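Local structure of adenosyl-chloride synthase (Thermotoga maritima, 2ZBV) at residues G181-N186 / G245-V250; K210-A215 / Q249-K254; G226-H231 / L238-N243. The protein binds adenosine between subunits and probably splits S-adenosyl-L-methionine, using chloride or water as the nucleophile. All coordinates share one frame; numbering follows the deposited sequence.

Interaction 1: G181-N186 / G245-V250; sequences GNVSTN and GDASQV. With ADN (adenosine), chain F.
S248 N donates to G181 O at 2.9 Å with a C=O...N angle of 146° and the donor in the carbonyl plane, fastening the loop before strand 183-185 to the first turn of helix 247-251. G181 CA lies 3.2 Å from D246 OD1, so a CB on this positive-phi residue would collide with the carboxylate. D246 is the helix N-cap: with CG anti to its backbone N (chi1 -173°), OD1 takes the bond from Q249 N at 3.0 Å, above the carboxylate plane, while OD2 is gripped by Q249 NE2. V183 uses its CG2 branch, 3.6 Å from S248 N and 4.0 Å from A247 CB. N182 turns its amide to the adenine instead: ND2 donates to N7 of adenosine at 3.1 Å, almost straight at 175°, and OD1 accepts from N6 at 3.2 Å. A water accepts from A247 N at 2.9 Å and also lies within bonding distance of N182 OD1 and G245 O, bridging ligand contact and helix start. Strand 183-185 runs between strands 169-177 and 237-242; V183 packs on V174 of the former, and S248 of the helix on V177 of the same strand.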
loop_
_atom_site.group_PDB
_atom_site.type_symbol
_atom_site.label_atom_id
_atom_site.label_comp_id
_atom_site.label_asym_id
_atom_site.label_seq_id
_atom_site.Cartn_x
_atom_site.Cartn_y
_atom_site.Cartn_z
ATOM N N GLY A 181 7.199 -9.264 -13.076
ATOM C CA GLY A 181 6.983 -9.569 -14.475
ATOM C C GLY A 181 6.907 -11.074 -14.654
ATOM O O GLY A 181 6.871 -11.584 -15.775
ATOM N N ASN A 182 6.899 -11.793 -13.538
ATOM C CA ASN A 182 6.798 -13.238 -13.599
ATOM C C ASN A 182 5.413 -13.540 -14.154
ATOM O O ASN A 182 4.436 -12.867 -13.813
ATOM C CB ASN A 182 6.982 -13.849 -12.212
ATOM C CG ASN A 182 8.385 -13.627 -11.667
ATOM O OD1 ASN A 182 9.364 -13.657 -12.418
ATOM N ND2 ASN A 182 8.493 -13.421 -10.356
ATOM N N VAL A 183 5.343 -14.544 -15.021
ATOM C CA VAL A 183 4.097 -14.928 -15.673
ATOM C C VAL A 183 3.535 -16.235 -15.113
ATOM O O VAL A 183 3.986 -17.313 -15.481
ATOM C CB VAL A 183 4.330 -15.081 -17.199
ATOM C CG1 VAL A 183 3.070 -15.583 -17.893
ATOM C CG2 VAL A 183 4.758 -13.740 -17.787
ATOM N N SER A 184 2.557 -16.140 -14.218
ATOM C CA SER A 184 1.966 -17.346 -13.652
ATOM C C SER A 184 0.725 -17.766 -14.435
ATOM O O SER A 184 -0.161 -16.952 -14.697
ATOM C CB SER A 184 1.592 -17.141 -12.191
ATOM O OG SER A 184 1.068 -18.348 -11.666
ATOM N N THR A 185 0.671 -19.043 -14.803
ATOM C CA THR A 185 -0.449 -19.574 -15.573
ATOM C C THR A 185 -1.475 -20.220 -14.651
ATOM O O THR A 185 -1.323 -20.203 -13.429
ATOM C CB THR A 185 0.018 -20.645 -16.586
ATOM O OG1 THR A 185 0.414 -21.825 -15.880
ATOM C CG2 THR A 185 1.204 -20.138 -17.393
ATOM N N ASN A 186 -2.517 -20.786 -15.250
ATOM C CA ASN A 186 -3.564 -21.459 -14.496
ATOM C C ASN A 186 -3.324 -22.959 -14.610
ATOM O O ASN A 186 -4.192 -23.767 -14.296
ATOM C CB ASN A 186 -4.939 -21.093 -15.062
ATOM C CG ASN A 186 -5.148 -21.609 -16.470
ATOM O OD1 ASN A 186 -4.197 -21.760 -17.240
ATOM N ND2 ASN A 186 -6.407 -21.870 -16.822
ATOM N N GLY A 245 14.984 -10.646 -14.463
ATOM C CA GLY A 245 14.380 -9.933 -15.576
ATOM C C GLY A 245 12.862 -9.998 -15.528
ATOM O O GLY A 245 12.287 -10.483 -14.545
ATOM N N ASP A 246 12.221 -9.533 -16.601
ATOM C CA ASP A 246 10.764 -9.482 -16.712
ATOM C C ASP A 246 10.236 -10.399 -17.817
ATOM O O ASP A 246 10.319 -10.065 -18.999
ATOM C CB ASP A 246 10.335 -8.041 -17.010
ATOM C CG ASP A 246 8.825 -7.847 -16.973
ATOM O OD1 ASP A 246 8.073 -8.749 -17.401
ATOM O OD2 ASP A 246 8.386 -6.769 -16.523
ATOM N N ALA A 247 9.667 -11.536 -17.428
ATOM C CA ALA A 247 9.133 -12.497 -18.387
ATOM C C ALA A 247 7.953 -11.969 -19.208
ATOM O O ALA A 247 7.814 -12.305 -20.384
ATOM C CB ALA A 247 8.728 -13.784 -17.666
ATOM N N SER A 248 7.097 -11.153 -18.602
ATOM C CA SER A 248 5.954 -10.630 -19.341
ATOM C C SER A 248 6.435 -9.770 -20.509
ATOM O O SER A 248 5.798 -9.738 -21.565
ATOM C CB SER A 248 5.025 -9.818 -18.425
ATOM O OG SER A 248 5.654 -8.644 -17.957
ATOM N N GLN A 249 7.565 -9.088 -20.323
ATOM C CA GLN A 249 8.134 -8.244 -21.376
ATOM C C GLN A 249 8.820 -9.090 -22.447
ATOM O O GLN A 249 8.643 -8.858 -23.639
ATOM C CB GLN A 249 9.150 -7.253 -20.796
ATOM C CG GLN A 249 8.549 -6.152 -19.929
ATOM C CD GLN A 249 9.597 -5.158 -19.441
ATOM O OE1 GLN A 249 10.304 -4.542 -20.241
ATOM N NE2 GLN A 249 9.700 -5.000 -18.124
ATOM N N VAL A 250 9.605 -10.068 -22.013
ATOM C CA VAL A 250 10.314 -10.949 -22.936
ATOM C C VAL A 250 9.350 -11.745 -23.813
ATOM O O VAL A 250 9.540 -11.849 -25.026
ATOM C CB VAL A 250 11.226 -11.928 -22.164
ATOM C CG1 VAL A 250 11.768 -13.002 -23.100
ATOM C CG2 VAL A 250 12.372 -11.153 -21.525
HETATM O "O5'" ADN F . 10.903 -15.033 -2.743
HETATM C "C5'" ADN F . 10.738 -13.628 -2.877
HETATM C "C4'" ADN F . 11.939 -13.072 -3.633
HETATM O "O4'" ADN F . 12.024 -13.628 -4.969
HETATM C "C3'" ADN F . 11.864 -11.541 -3.812
HETATM O "O3'" ADN F . 12.526 -10.886 -2.743
HETATM C "C2'" ADN F . 12.510 -11.300 -5.205
HETATM O "O2'" ADN F . 13.685 -10.470 -5.116
HETATM C "C1'" ADN F . 12.832 -12.700 -5.744
HETATM N N9 ADN F . 12.469 -12.802 -7.165
HETATM C C8 ADN F . 11.197 -12.752 -7.684
HETATM N N7 ADN F . 11.234 -12.868 -8.975
HETATM C C5 ADN F . 12.517 -12.998 -9.378
HETATM C C6 ADN F . 13.166 -13.154 -10.642
HETATM N N6 ADN F . 12.430 -13.194 -11.805
HETATM N N1 ADN F . 14.513 -13.259 -10.672
HETATM C C2 ADN F . 15.243 -13.222 -9.550
HETATM N N3 ADN F . 14.672 -13.076 -8.349
HETATM C C4 ADN F . 13.331 -12.963 -8.221
HETATM O O HOH W 1 10.383 -12.638 -14.791
#

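Interaction 2: K210-A215 / Q249-K254; sequences KEFKAA and QVLSVK
A Schellman motif ends helix 247-251, and F212 and K210 of strand 210-216 meet this last turn through L251 and V250. The evidence for the motif is the positive phi of S252 (61°), the bond from V253 N to S248 O, and the weaker one from S252 N to Q249 O at 3.2 Å.

The apolar part of the contact is a CH-pi interaction. L251 CD2 lies over one face of the F212 ring, 3.6 Å from the centroid and 16° off the normal; it is displaced toward the rim, equally near CD2 and CE2 of the ring. F212 reaches it with CG anti to the carbonyl carbon (chi1 -57°), a torsion that carries the ring toward the helix. At its far end, CZ of F212 comes within 3.6 Å of V250 O at an oblique angle, and CE1 touches V250 CG1 at 4.2 Å. The same ring packs on V207 and L228. L251 also reaches L228 and I240, and V250 packs on V242, so the helix end is seated on strands 228-232 and 237-242.

K210 supplies the polar part. Its chain, extended beyond CG, runs out to the helix end, where NZ makes a weak hydrogen bond to L251 O at 3.4 Å and donates to a water at 2.6 Å. That water donates in turn to V250 O at 2.6 Å, so the lysine reaches two successive carbonyls, one of them indirectly.

The ammonium group thus sits beside carbonyl oxygens at the C-terminal end of a helix, where its positive charge would probably be favoured by the partial negative charge of the terminus. Because the direct bond is weak and K210 is exposed, the firmer part of the contact is likely to be the ring and methyl packing.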
loop_
_atom_site.group_PDB
_atom_site.type_symbol
_atom_site.label_atom_id
_atom_site.label_comp_id
_atom_site.label_asym_id
_atom_site.label_seq_id
_atom_site.Cartn_x
_atom_site.Cartn_y
_atom_site.Cartn_z
ATOM N N LYS A 210 4.858 -16.910 -31.314
ATOM C CA LYS A 210 6.238 -17.072 -30.883
ATOM C C LYS A 210 6.463 -18.374 -30.137
ATOM O O LYS A 210 5.539 -18.948 -29.562
ATOM C CB LYS A 210 6.650 -15.936 -29.948
ATOM C CG LYS A 210 6.336 -14.544 -30.428
ATOM C CD LYS A 210 6.661 -13.548 -29.333
ATOM C CE LYS A 210 6.143 -12.167 -29.669
ATOM N NZ LYS A 210 6.442 -11.198 -28.581
ATOM N N GLU A 211 7.710 -18.823 -30.137
ATOM C CA GLU A 211 8.085 -20.033 -29.425
ATOM C C GLU A 211 9.454 -19.808 -28.802
ATOM O O GLU A 211 10.398 -19.390 -29.476
ATOM C CB GLU A 211 8.128 -21.239 -30.361
ATOM C CG GLU A 211 8.355 -22.551 -29.625
ATOM C CD GLU A 211 8.367 -23.751 -30.554
ATOM O OE1 GLU A 211 9.218 -23.781 -31.469
ATOM O OE2 GLU A 211 7.528 -24.662 -30.368
ATOM N N PHE A 212 9.545 -20.073 -27.504
ATOM C CA PHE A 212 10.787 -19.897 -26.763
ATOM C C PHE A 212 11.185 -21.211 -26.125
ATOM O O PHE A 212 10.338 -22.061 -25.846
ATOM C CB PHE A 212 10.601 -18.902 -25.618
ATOM C CG PHE A 212 10.104 -17.556 -26.036
ATOM C CD1 PHE A 212 10.974 -16.476 -26.114
ATOM C CD2 PHE A 212 8.754 -17.350 -26.304
ATOM C CE1 PHE A 212 10.507 -15.209 -26.451
ATOM C CE2 PHE A 212 8.279 -16.084 -26.640
ATOM C CZ PHE A 212 9.158 -15.015 -26.713
ATOM N N LYS A 213 12.479 -21.372 -25.892
ATOM C CA LYS A 213 12.972 -22.547 -25.201
ATOM C C LYS A 213 13.141 -22.073 -23.759
ATOM O O LYS A 213 13.537 -20.928 -23.513
ATOM C CB LYS A 213 14.324 -22.998 -25.752
ATOM C CG LYS A 213 14.257 -23.750 -27.071
ATOM C CD LYS A 213 15.566 -24.485 -27.325
ATOM C CE LYS A 213 15.555 -25.193 -28.669
ATOM N NZ LYS A 213 15.480 -24.208 -29.783
ATOM N N ALA A 214 12.826 -22.935 -22.801
ATOM C CA ALA A 214 12.965 -22.545 -21.408
ATOM C C ALA A 214 13.367 -23.728 -20.554
ATOM O O ALA A 214 12.813 -24.814 -20.690
ATOM C CB ALA A 214 11.660 -21.947 -20.894
ATOM N N ALA A 215 14.339 -23.504 -19.678
ATOM C CA ALA A 215 14.814 -24.547 -18.783
ATOM C C ALA A 215 13.828 -24.726 -17.642
ATOM O O ALA A 215 13.279 -23.752 -17.127
ATOM C CB ALA A 215 16.181 -24.182 -18.228
ATOM N N GLN A 249 7.565 -9.088 -20.323
ATOM C CA GLN A 249 8.134 -8.244 -21.376
ATOM C C GLN A 249 8.820 -9.090 -22.447
ATOM O O GLN A 249 8.643 -8.858 -23.639
ATOM C CB GLN A 249 9.150 -7.253 -20.796
ATOM C CG GLN A 249 8.549 -6.152 -19.929
ATOM C CD GLN A 249 9.597 -5.158 -19.441
ATOM O OE1 GLN A 249 10.304 -4.542 -20.241
ATOM N NE2 GLN A 249 9.700 -5.000 -18.124
ATOM N N VAL A 250 9.605 -10.068 -22.013
ATOM C CA VAL A 250 10.314 -10.949 -22.936
ATOM C C VAL A 250 9.350 -11.745 -23.813
ATOM O O VAL A 250 9.540 -11.849 -25.026
ATOM C CB VAL A 250 11.226 -11.928 -22.164
ATOM C CG1 VAL A 250 11.768 -13.002 -23.100
ATOM C CG2 VAL A 250 12.372 -11.153 -21.525
ATOM N N LEU A 251 8.316 -12.299 -23.192
ATOM C CA LEU A 251 7.320 -13.087 -23.904
ATOM C C LEU A 251 6.316 -12.174 -24.595
ATOM O O LEU A 251 5.644 -12.579 -25.545
ATOM C CB LEU A 251 6.581 -14.004 -22.927
ATOM C CG LEU A 251 7.438 -14.992 -22.125
ATOM C CD1 LEU A 251 6.553 -15.739 -21.137
ATOM C CD2 LEU A 251 8.131 -15.968 -23.069
ATOM N N SER A 252 6.229 -10.939 -24.107
ATOM C CA SER A 252 5.294 -9.961 -24.644
ATOM C C SER A 252 3.889 -10.513 -24.443
ATOM O O SER A 252 3.098 -10.605 -25.384
ATOM C CB SER A 252 5.566 -9.724 -26.132
ATOM O OG SER A 252 4.715 -8.714 -26.641
ATOM N N VAL A 253 3.588 -10.884 -23.202
ATOM C CA VAL A 253 2.294 -11.448 -22.866
ATOM C C VAL A 253 1.595 -10.678 -21.758
ATOM O O VAL A 253 2.228 -9.953 -20.992
ATOM C CB VAL A 253 2.437 -12.925 -22.423
ATOM C CG1 VAL A 253 3.224 -13.010 -21.120
ATOM C CG2 VAL A 253 1.077 -13.550 -22.254
ATOM N N LYS A 254 0.280 -10.844 -21.685
ATOM C CA LYS A 254 -0.532 -10.194 -20.668
ATOM C C LYS A 254 -1.514 -11.221 -20.130
ATOM O O LYS A 254 -1.697 -12.286 -20.716
ATOM C CB LYS A 254 -1.299 -9.011 -21.270
ATOM C CG LYS A 254 -2.176 -9.390 -22.458
ATOM C CD LYS A 254 -2.872 -8.173 -23.059
ATOM C CE LYS A 254 -3.672 -8.545 -24.307
ATOM N NZ LYS A 254 -2.804 -9.058 -25.409
HETATM O O HOH W 2 8.698 -11.034 -27.368
#

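Interaction 3: G226-H231 / L238-N243; sequences GELLVH and LEIAVN. With ADN (adenosine), chain F.
L229 and A241 form a hydrogen-bonded antiparallel pair in which both backbone groups are satisfied: L229 N donates to A241 O at 2.8 Å and A241 N to L229 O at 2.9 Å. Two residues along, H231 N gives to E239 O at 2.9 Å and E239 N returns the bond to H231 O at 2.7 Å. Beyond the last bridge, L228 with V242, two more backbone bonds follow out of regular register, N243 N to E227 O and G226 N to N243 O, the latter at 2.7 Å.

The side chains of H231 and E239 lie alongside each other, pointing the same way. H231 CG sits between backbone N and carbonyl carbon (chi1 70°), which brings NE2 to 2.7 Å from E239 OE1. The oxygen is at the ring edge, near its plane, but the bond is weak because the angle at the hydrogen is only 116°; ring and carboxylate are turned 50° apart. The H231 ring also meets F220 edge-to-face, and T125 of the second subunit packs on it. With an alanine in place of H231, E239 OE1 would probably lose this partner and F220 the ring it packs against.

The two strands make a beta hairpin. Outward-facing backbone groups also find partners: V230 bonds with A215 and A217, on and just beyond strand 210-216, and I240 with V183. V242 O, however, accepts from N6 of adenosine at 3.0 Å along a nearly straight N-H...O line, which makes the end of strand 237-242 a wall of the adenine site. On the opposite face of the sheet from H231, L228 CD2 presses against V242 CG2 at a tight 3.5 Å, while V230 and I240 lie side by side; I240, like L228, also packs on L251 of helix 247-251.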
loop_
_atom_site.group_PDB
_atom_site.type_symbol
_atom_site.label_atom_id
_atom_site.label_comp_id
_atom_site.label_asym_id
_atom_site.label_seq_id
_atom_site.Cartn_x
_atom_site.Cartn_y
_atom_site.Cartn_z
ATOM N N GLY A 226 19.050 -13.081 -16.866
ATOM C CA GLY A 226 18.372 -12.780 -18.116
ATOM C C GLY A 226 17.778 -13.954 -18.883
ATOM O O GLY A 226 17.102 -13.745 -19.886
ATOM N N GLU A 227 18.020 -15.177 -18.427
ATOM C CA GLU A 227 17.486 -16.364 -19.098
ATOM C C GLU A 227 16.093 -16.765 -18.604
ATOM O O GLU A 227 15.743 -16.533 -17.446
ATOM C CB GLU A 227 18.434 -17.554 -18.908
ATOM C CG GLU A 227 19.797 -17.398 -19.557
ATOM C CD GLU A 227 19.713 -17.076 -21.039
ATOM O OE1 GLU A 227 18.915 -17.720 -21.755
ATOM O OE2 GLU A 227 20.456 -16.179 -21.491
ATOM N N LEU A 228 15.316 -17.382 -19.492
ATOM C CA LEU A 228 13.960 -17.846 -19.185
ATOM C C LEU A 228 13.955 -19.172 -18.426
ATOM O O LEU A 228 14.829 -20.015 -18.622
ATOM C CB LEU A 228 13.160 -18.041 -20.478
ATOM C CG LEU A 228 12.584 -16.820 -21.195
ATOM C CD1 LEU A 228 12.285 -17.187 -22.648
ATOM C CD2 LEU A 228 11.321 -16.342 -20.474
ATOM N N LEU A 229 12.960 -19.353 -17.564
ATOM C CA LEU A 229 12.830 -20.588 -16.808
ATOM C C LEU A 229 11.368 -20.882 -16.523
ATOM O O LEU A 229 10.537 -19.969 -16.430
ATOM C CB LEU A 229 13.582 -20.518 -15.474
ATOM C CG LEU A 229 13.088 -19.494 -14.441
ATOM C CD1 LEU A 229 13.224 -20.051 -13.029
ATOM C CD2 LEU A 229 13.877 -18.205 -14.599
ATOM N N VAL A 230 11.063 -22.167 -16.394
ATOM C CA VAL A 230 9.716 -22.613 -16.076
ATOM C C VAL A 230 9.831 -23.255 -14.704
ATOM O O VAL A 230 10.716 -24.079 -14.467
ATOM C CB VAL A 230 9.206 -23.652 -17.104
ATOM C CG1 VAL A 230 8.022 -24.407 -16.540
ATOM C CG2 VAL A 230 8.806 -22.943 -18.396
ATOM N N HIS A 231 8.953 -22.870 -13.788
ATOM C CA HIS A 231 9.014 -23.434 -12.452
ATOM C C HIS A 231 7.650 -23.382 -11.777
ATOM O O HIS A 231 6.694 -22.810 -12.316
ATOM C CB HIS A 231 10.031 -22.653 -11.614
ATOM C CG HIS A 231 9.586 -21.262 -11.281
ATOM N ND1 HIS A 231 9.336 -20.850 -9.990
ATOM C CD2 HIS A 231 9.308 -20.200 -12.074
ATOM C CE1 HIS A 231 8.925 -19.596 -10.001
ATOM N NE2 HIS A 231 8.898 -19.176 -11.253
ATOM N N LEU A 238 2.283 -23.491 -12.622
ATOM C CA LEU A 238 3.403 -23.357 -13.535
ATOM C C LEU A 238 3.573 -21.879 -13.852
ATOM O O LEU A 238 2.631 -21.211 -14.295
ATOM C CB LEU A 238 3.151 -24.148 -14.823
ATOM C CG LEU A 238 4.324 -24.143 -15.813
ATOM C CD1 LEU A 238 4.283 -25.405 -16.665
ATOM C CD2 LEU A 238 4.270 -22.891 -16.677
ATOM N N GLU A 239 4.776 -21.376 -13.611
ATOM C CA GLU A 239 5.094 -19.977 -13.855
ATOM C C GLU A 239 6.318 -19.852 -14.759
ATOM O O GLU A 239 7.225 -20.691 -14.722
ATOM C CB GLU A 239 5.363 -19.275 -12.516
ATOM C CG GLU A 239 5.770 -17.804 -12.613
ATOM C CD GLU A 239 5.926 -17.163 -11.236
ATOM O OE1 GLU A 239 6.946 -17.416 -10.560
ATOM O OE2 GLU A 239 5.016 -16.417 -10.824
ATOM N N ILE A 240 6.327 -18.815 -15.591
ATOM C CA ILE A 240 7.460 -18.568 -16.471
ATOM C C ILE A 240 8.122 -17.302 -15.953
ATOM O O ILE A 240 7.458 -16.285 -15.755
ATOM C CB ILE A 240 7.035 -18.344 -17.946
ATOM C CG1 ILE A 240 6.375 -19.604 -18.505
ATOM C CG2 ILE A 240 8.255 -17.997 -18.799
ATOM C CD1 ILE A 240 4.871 -19.576 -18.430
ATOM N N ALA A 241 9.427 -17.370 -15.718
ATOM C CA ALA A 241 10.160 -16.213 -15.220
ATOM C C ALA A 241 11.466 -16.018 -15.972
ATOM O O ALA A 241 11.936 -16.918 -16.663
ATOM C CB ALA A 241 10.453 -16.385 -13.734
ATOM N N VAL A 242 12.027 -14.822 -15.852
ATOM C CA VAL A 242 13.319 -14.505 -16.451
ATOM C C VAL A 242 14.165 -14.172 -15.233
ATOM O O VAL A 242 13.794 -13.307 -14.433
ATOM C CB VAL A 242 13.252 -13.264 -17.386
ATOM C CG1 VAL A 242 14.655 -12.805 -17.760
ATOM C CG2 VAL A 242 12.464 -13.605 -18.652
ATOM N N ASN A 243 15.282 -14.870 -15.068
ATOM C CA ASN A 243 16.141 -14.623 -13.926
ATOM C C ASN A 243 16.629 -13.181 -13.904
ATOM O O ASN A 243 17.342 -12.740 -14.806
ATOM C CB ASN A 243 17.329 -15.584 -13.936
ATOM C CG ASN A 243 18.250 -15.359 -12.768
ATOM O OD1 ASN A 243 17.805 -14.958 -11.696
ATOM N ND2 ASN A 243 19.538 -15.624 -12.957
HETATM O "O5'" ADN F . 10.903 -15.033 -2.743
HETATM C "C5'" ADN F . 10.738 -13.628 -2.877
HETATM C "C4'" ADN F . 11.939 -13.072 -3.633
HETATM O "O4'" ADN F . 12.024 -13.628 -4.969
HETATM C "C3'" ADN F . 11.864 -11.541 -3.812
HETATM O "O3'" ADN F . 12.526 -10.886 -2.743
HETATM C "C2'" ADN F . 12.510 -11.300 -5.205
HETATM O "O2'" ADN F . 13.685 -10.470 -5.116
HETATM C "C1'" ADN F . 12.832 -12.700 -5.744
HETATM N N9 ADN F . 12.469 -12.802 -7.165
HETATM C C8 ADN F . 11.197 -12.752 -7.684
HETATM N N7 ADN F . 11.234 -12.868 -8.975
HETATM C C5 ADN F . 12.517 -12.998 -9.378
HETATM C C6 ADN F . 13.166 -13.154 -10.642
HETATM N N6 ADN F . 12.430 -13.194 -11.805
HETATM N N1 ADN F . 14.513 -13.259 -10.672
HETATM C C2 ADN F . 15.243 -13.222 -9.550
HETATM N N3 ADN F . 14.672 -13.076 -8.349
HETATM C C4 ADN F . 13.331 -12.963 -8.221
#

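The three contacts lie 7 to 9 Å apart, centre to centre, within the C-terminal domain, and all reach the same mixed sheet. Along the chain 181-186 comes first, then 210-215, then the hairpin 226-231 / 238-243 of interaction 3, and last 245-250 and 249-254, which overlap at Q249 and V250, so interactions 1 and 2 both enclose the hairpin. Strand 237-242 pairs with 183-185, and strand 228-232 with 210-216; L251 CD1 touches I240 CG2 at 3.7 Å, linking helix to hairpin. Interactions 1 and 3 both reach adenosine, whereas interaction 2 is a surface contact. The adenosine site thus lies where the loop before strand 183-185 meets the end of strand 237-242, completed by the second subunit.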